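PDB 3PV2: DegQ from Legionella fallonii, which probably degrades misfolded proteins as a trypsin-like serine protease of the HtrA family, assembling into large 12-subunit particles that enclose their own proteolytic compartment. Local coordinates for residues 106-117 and 129-137. Numbering follows the deposited sequence.
Sequences VTLQDGRRLKAR and VLKIDAKNL
Arg117 and Lys131 face each other as an antiparallel hydrogen-bonded pair: Arg117 N bonds to Lys131 O at 2.8 Å, and Lys131 N returns a bond to Arg117 O. Beyond this pair the strands part, and a water bridges them, accepting from Asp133 N and donating to Lys115 O. A second water links Arg117 NE to Asp133 OD1, an indirect tie between opposite charges.

Farther along, Arg112 spans the gap, its long side chain reaching the carbonyls of the loop that follows strand 127-131. Its NH1 and NH2 converge end-on upon Lys135 O, at 2.9 Å from NH1, while NH2 adds a weak bond to Asn136 O. Asp110 meets the guanidinium side-on, in its plane, along the NE-NH2 edge: Arg112 NH2 lies 3.0 Å from Asp110 OD2 in a salt bridge, and NE shares that oxygen. Asp110 OD1 also accepts from Arg112 N, closing an Asx turn, so a short acid suits this place. Leu108 CD1 lies over one guanidinium face, offset toward its rim.

Between these two polar ends the contact is apolar. Ile132, branched at CB, reaches two ways: with CG1 wedged between backbone N and carbonyl carbon (chi1 53°), CD1 meets Leu114 CD1 at 3.8 Å, while CG2 touches Ala116 CB at 3.9 Å and Val106 CB. Ala134, with no side chain beyond CB, fits between Leu114 CD1 and the Arg112 guanidinium, and Leu137 CD1 meets Leu108 CD1 at 3.7 Å.

The contact lies at the open end of the hairpin of strands 113-122 and 127-131, in the first six-stranded barrel of the trypsin fold; strand 101-107 flanks 113-122, strand 90-93 flanks 127-131, and Ile91 touches Val106 and Ile132.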
ATOM      1  N   VAL B 106      49.755   1.737   1.264  1.00 50.15           N
ATOM      2  CA  VAL B 106      50.007   2.294   2.570  1.00 48.98           C
ATOM      3  C   VAL B 106      50.526   3.706   2.431  1.00 49.37           C
ATOM      4  O   VAL B 106      51.426   3.932   1.645  1.00 51.04           O
ATOM      5  CB  VAL B 106      50.983   1.376   3.324  1.00 48.70           C
ATOM      6  CG1 VAL B 106      51.593   2.071   4.501  1.00 45.96           C
ATOM      7  CG2 VAL B 106      50.234   0.088   3.758  1.00 43.16           C
ATOM      8  N   THR B 107      49.974   4.650   3.197  1.00 47.14           N
ATOM      9  CA  THR B 107      50.496   6.021   3.268  1.00 48.17           C
ATOM     10  C   THR B 107      51.072   6.376   4.625  1.00 47.56           C
ATOM     11  O   THR B 107      50.399   6.265   5.645  1.00 48.50           O
ATOM     12  CB  THR B 107      49.408   7.064   2.951  1.00 48.98           C
ATOM     13  OG1 THR B 107      48.754   6.725   1.723  1.00 50.16           O
ATOM     14  CG2 THR B 107      50.007   8.528   2.868  1.00 49.87           C
ATOM     15  N   LEU B 108      52.286   6.856   4.639  1.00 49.13           N
ATOM     16  CA  LEU B 108      52.966   7.221   5.852  1.00 50.41           C
ATOM     17  C   LEU B 108      52.693   8.661   6.162  1.00 52.20           C
ATOM     18  O   LEU B 108      52.318   9.440   5.312  1.00 53.83           O
ATOM     19  CB  LEU B 108      54.492   7.100   5.684  1.00 50.99           C
ATOM     20  CG  LEU B 108      55.084   5.799   5.189  1.00 49.63           C
ATOM     21  CD1 LEU B 108      56.637   5.831   5.210  1.00 48.77           C
ATOM     22  CD2 LEU B 108      54.570   4.599   5.989  1.00 48.99           C
ATOM     23  N   GLN B 109      53.010   9.037   7.375  1.00 54.69           N
ATOM     24  CA  GLN B 109      52.820  10.380   7.795  1.00 58.31           C
ATOM     25  C   GLN B 109      53.668  11.324   6.958  1.00 61.31           C
ATOM     26  O   GLN B 109      53.205  12.370   6.585  1.00 62.90           O
ATOM     27  CB  GLN B 109      53.212  10.465   9.243  1.00 58.98           C
ATOM     28  CG  GLN B 109      53.146  11.813   9.816  1.00 63.66           C
ATOM     29  CD  GLN B 109      54.163  11.965  10.899  1.00 69.81           C
ATOM     30  OE1 GLN B 109      53.817  12.078  12.084  1.00 70.95           O
ATOM     31  NE2 GLN B 109      55.442  11.935  10.506  1.00 75.39           N
ATOM     32  N   ASP B 110      54.881  10.917   6.613  1.00 63.36           N
ATOM     33  CA  ASP B 110      55.771  11.759   5.819  1.00 66.82           C
ATOM     34  C   ASP B 110      55.325  11.934   4.358  1.00 67.60           C
ATOM     35  O   ASP B 110      55.951  12.649   3.601  1.00 68.32           O
ATOM     36  CB  ASP B 110      57.227  11.285   5.911  1.00 68.58           C
ATOM     37  CG  ASP B 110      57.484  10.015   5.150  1.00 69.05           C
ATOM     38  OD1 ASP B 110      56.757   9.752   4.180  1.00 70.62           O
ATOM     39  OD2 ASP B 110      58.424   9.286   5.523  1.00 70.88           O
ATOM     40  N   GLY B 111      54.263  11.251   3.961  1.00 66.64           N
ATOM     41  CA  GLY B 111      53.694  11.429   2.626  1.00 67.12           C
ATOM     42  C   GLY B 111      53.942  10.359   1.565  1.00 66.43           C
ATOM     43  O   GLY B 111      53.282  10.347   0.535  1.00 66.62           O
ATOM     44  N   ARG B 112      54.869   9.447   1.789  1.00 66.23           N
ATOM     45  CA  ARG B 112      55.142   8.427   0.775  1.00 66.56           C
ATOM     46  C   ARG B 112      53.946   7.474   0.678  1.00 64.40           C
ATOM     47  O   ARG B 112      53.384   7.135   1.716  1.00 61.51           O
ATOM     48  CB  ARG B 112      56.379   7.633   1.161  1.00 67.41           C
ATOM     49  CG  ARG B 112      57.649   8.444   1.305  1.00 71.24           C
ATOM     50  CD  ARG B 112      58.838   7.559   1.704  1.00 72.62           C
ATOM     51  NE  ARG B 112      59.051   7.547   3.153  1.00 73.42           N
ATOM     52  CZ  ARG B 112      59.773   6.646   3.823  1.00 74.38           C
ATOM     53  NH1 ARG B 112      60.389   5.655   3.184  1.00 77.39           N
ATOM     54  NH2 ARG B 112      59.888   6.736   5.151  1.00 76.18           N
ATOM     55  N   ARG B 113      53.551   7.083  -0.542  1.00 64.47           N
ATOM     56  CA  ARG B 113      52.475   6.108  -0.776  1.00 63.88           C
ATOM     57  C   ARG B 113      53.124   4.815  -1.245  1.00 64.02           C
ATOM     58  O   ARG B 113      53.727   4.795  -2.321  1.00 66.74           O
ATOM     59  CB  ARG B 113      51.461   6.567  -1.828  1.00 64.80           C
ATOM     60  CG  ARG B 113      50.703   7.849  -1.543  1.00 66.86           C
ATOM     61  CD  ARG B 113      49.228   7.596  -1.189  1.00 70.56           C
ATOM     62  NE  ARG B 113      48.416   7.178  -2.326  1.00 73.99           N
ATOM     63  CZ  ARG B 113      47.289   6.448  -2.280  1.00 75.58           C
ATOM     64  NH1 ARG B 113      46.766   5.990  -1.134  1.00 71.01           N
ATOM     65  NH2 ARG B 113      46.680   6.139  -3.430  1.00 77.86           N
ATOM     66  N   LEU B 114      53.049   3.750  -0.445  1.00 61.58           N
ATOM     67  CA  LEU B 114      53.764   2.496  -0.747  1.00 61.25           C
ATOM     68  C   LEU B 114      52.836   1.356  -1.088  1.00 60.29           C
ATOM     69  O   LEU B 114      51.778   1.173  -0.453  1.00 57.27           O
ATOM     70  CB  LEU B 114      54.640   2.084   0.429  1.00 60.75           C
ATOM     71  CG  LEU B 114      55.678   3.153   0.752  1.00 63.73           C
ATOM     72  CD1 LEU B 114      56.168   2.996   2.156  1.00 64.42           C
ATOM     73  CD2 LEU B 114      56.861   3.131  -0.302  1.00 64.58           C
ATOM     74  N   LYS B 115      53.224   0.569  -2.095  1.00 60.16           N
ATOM     75  CA  LYS B 115      52.530  -0.663  -2.416  1.00 60.09           C
ATOM     76  C   LYS B 115      52.788  -1.669  -1.281  1.00 58.18           C
ATOM     77  O   LYS B 115      53.905  -1.840  -0.842  1.00 59.02           O
ATOM     78  CB  LYS B 115      53.083  -1.170  -3.726  1.00 63.23           C
ATOM     79  CG  LYS B 115      52.406  -2.369  -4.332  1.00 67.45           C
ATOM     80  CD  LYS B 115      52.880  -2.545  -5.798  1.00 73.01           C
ATOM     81  CE  LYS B 115      52.882  -4.004  -6.176  1.00 76.94           C
ATOM     82  NZ  LYS B 115      51.670  -4.684  -5.580  1.00 76.60           N
ATOM     83  N   ALA B 116      51.756  -2.322  -0.763  1.00 55.88           N
ATOM     84  CA  ALA B 116      51.947  -3.155   0.404  1.00 54.47           C
ATOM     85  C   ALA B 116      51.666  -4.563   0.018  1.00 53.97           C
ATOM     86  O   ALA B 116      50.762  -4.824  -0.760  1.00 53.90           O
ATOM     87  CB  ALA B 116      51.038  -2.733   1.514  1.00 50.18           C
ATOM     88  N   ARG B 117      52.375  -5.482   0.628  1.00 54.23           N
ATOM     89  CA  ARG B 117      52.109  -6.882   0.363  1.00 55.98           C
ATOM     90  C   ARG B 117      51.407  -7.544   1.559  1.00 53.37           C
ATOM     91  O   ARG B 117      51.776  -7.298   2.680  1.00 50.96           O
ATOM     92  CB  ARG B 117      53.454  -7.518   0.076  1.00 57.01           C
ATOM     93  CG  ARG B 117      53.396  -8.936  -0.365  1.00 65.85           C
ATOM     94  CD  ARG B 117      54.737  -9.289  -1.172  1.00 72.06           C
ATOM     95  NE  ARG B 117      55.932  -9.378  -0.312  1.00 77.12           N
ATOM     96  CZ  ARG B 117      56.117 -10.297   0.655  1.00 81.71           C
ATOM     97  NH1 ARG B 117      55.192 -11.233   0.929  1.00 81.21           N
ATOM     98  NH2 ARG B 117      57.242 -10.281   1.379  1.00 84.80           N
ATOM     99  N   VAL B 129      48.811  -8.992   8.620  1.00 43.67           N
ATOM    100  CA  VAL B 129      50.160  -8.503   8.565  1.00 44.18           C
ATOM    101  C   VAL B 129      50.451  -8.142   7.113  1.00 44.82           C
ATOM    102  O   VAL B 129      50.127  -8.917   6.170  1.00 45.53           O
ATOM    103  CB  VAL B 129      51.119  -9.583   9.014  1.00 45.58           C
ATOM    104  CG1 VAL B 129      52.533  -9.077   9.073  1.00 46.65           C
ATOM    105  CG2 VAL B 129      50.661 -10.217  10.348  1.00 45.32           C
ATOM    106  N   LEU B 130      51.043  -6.959   6.964  1.00 44.05           N
ATOM    107  CA  LEU B 130      51.396  -6.384   5.684  1.00 44.94           C
ATOM    108  C   LEU B 130      52.886  -6.060   5.740  1.00 46.69           C
ATOM    109  O   LEU B 130      53.444  -5.756   6.830  1.00 44.94           O
ATOM    110  CB  LEU B 130      50.665  -5.049   5.442  1.00 43.56           C
ATOM    111  CG  LEU B 130      49.124  -4.987   5.487  1.00 42.98           C
ATOM    112  CD1 LEU B 130      48.645  -3.548   5.188  1.00 40.82           C
ATOM    113  CD2 LEU B 130      48.490  -5.977   4.562  1.00 42.52           C
ATOM    114  N   LYS B 131      53.496  -6.024   4.567  1.00 48.21           N
ATOM    115  CA  LYS B 131      54.864  -5.630   4.457  1.00 52.17           C
ATOM    116  C   LYS B 131      55.051  -4.574   3.357  1.00 53.00           C
ATOM    117  O   LYS B 131      54.449  -4.650   2.288  1.00 54.24           O
ATOM    118  CB  LYS B 131      55.702  -6.866   4.184  1.00 54.75           C
ATOM    119  CG  LYS B 131      57.045  -6.562   3.627  1.00 60.35           C
ATOM    120  CD  LYS B 131      58.183  -7.196   4.410  1.00 67.85           C
ATOM    121  CE  LYS B 131      59.548  -6.702   3.811  1.00 71.74           C
ATOM    122  NZ  LYS B 131      60.687  -7.501   4.295  1.00 75.53           N
ATOM    123  N   ILE B 132      55.900  -3.606   3.641  1.00 54.53           N
ATOM    124  CA  ILE B 132      56.212  -2.514   2.723  1.00 57.16           C
ATOM    125  C   ILE B 132      57.729  -2.515   2.646  1.00 61.60           C
ATOM    126  O   ILE B 132      58.392  -2.945   3.589  1.00 61.70           O
ATOM    127  CB  ILE B 132      55.686  -1.135   3.196  1.00 55.21           C
ATOM    128  CG1 ILE B 132      56.151  -0.834   4.627  1.00 53.30           C
ATOM    129  CG2 ILE B 132      54.181  -1.076   3.118  1.00 52.76           C
ATOM    130  CD1 ILE B 132      55.893   0.623   5.084  1.00 50.10           C
ATOM    131  N   ASP B 133      58.282  -2.122   1.516  1.00 66.65           N
ATOM    132  CA  ASP B 133      59.729  -2.074   1.414  1.00 70.91           C
ATOM    133  C   ASP B 133      60.057  -0.634   1.530  1.00 72.48           C
ATOM    134  O   ASP B 133      59.963   0.080   0.527  1.00 73.66           O
ATOM    135  CB  ASP B 133      60.250  -2.568   0.061  1.00 73.28           C
ATOM    136  CG  ASP B 133      59.695  -3.935  -0.345  1.00 76.38           C
ATOM    137  OD1 ASP B 133      59.508  -4.868   0.506  1.00 81.20           O
ATOM    138  OD2 ASP B 133      59.453  -4.077  -1.566  1.00 81.42           O
ATOM    139  N   ALA B 134      60.419  -0.186   2.733  1.00 73.56           N
ATOM    140  CA  ALA B 134      60.901   1.186   2.886  1.00 75.09           C
ATOM    141  C   ALA B 134      61.943   1.326   3.977  1.00 76.91           C
ATOM    142  O   ALA B 134      62.078   0.465   4.846  1.00 76.85           O
ATOM    143  CB  ALA B 134      59.747   2.154   3.121  1.00 73.38           C
ATOM    144  N   LYS B 135      62.658   2.444   3.904  1.00 78.85           N
ATOM    145  CA  LYS B 135      63.641   2.848   4.889  1.00 81.22           C
ATOM    146  C   LYS B 135      63.092   4.055   5.622  1.00 79.57           C
ATOM    147  O   LYS B 135      62.061   4.583   5.246  1.00 77.48           O
ATOM    148  CB  LYS B 135      64.939   3.289   4.214  1.00 84.35           C
ATOM    149  CG  LYS B 135      65.186   2.755   2.784  1.00 89.69           C
ATOM    150  CD  LYS B 135      64.493   3.603   1.687  1.00 93.57           C
ATOM    151  CE  LYS B 135      65.391   3.759   0.436  1.00 97.54           C
ATOM    152  NZ  LYS B 135      66.045   2.489  -0.040  1.00 98.89           N
ATOM    153  N   ASN B 136      63.815   4.519   6.632  1.00 79.87           N
ATOM    154  CA  ASN B 136      63.414   5.716   7.355  1.00 79.80           C
ATOM    155  C   ASN B 136      62.029   5.464   7.942  1.00 76.12           C
ATOM    156  O   ASN B 136      61.162   6.322   7.851  1.00 75.27           O
ATOM    157  CB  ASN B 136      63.349   6.905   6.386  1.00 81.19           C
ATOM    158  CG  ASN B 136      63.595   8.256   7.049  1.00 84.07           C
ATOM    159  OD1 ASN B 136      64.344   9.058   6.511  1.00 90.07           O
ATOM    160  ND2 ASN B 136      62.953   8.527   8.192  1.00 84.67           N
ATOM    161  N   LEU B 137      61.837   4.264   8.485  1.00 73.23           N
ATOM    162  CA  LEU B 137      60.585   3.837   9.069  1.00 69.86           C
ATOM    163  C   LEU B 137      60.714   3.913  10.578  1.00 68.99           C
ATOM    164  O   LEU B 137      61.755   3.578  11.126  1.00 69.24           O
ATOM    165  CB  LEU B 137      60.241   2.417   8.588  1.00 68.68           C
ATOM    166  CG  LEU B 137      59.068   2.231   7.605  1.00 65.21           C
ATOM    167  CD1 LEU B 137      58.931   3.225   6.484  1.00 62.34           C
ATOM    168  CD2 LEU B 137      59.117   0.832   7.059  1.00 62.53           C
TER
HETATM  169  O   HOH W   1      56.483  -1.219  -0.338  1.00 58.66           O
HETATM  170  O   HOH W   2      57.551  -7.282  -0.183  1.00 83.46           O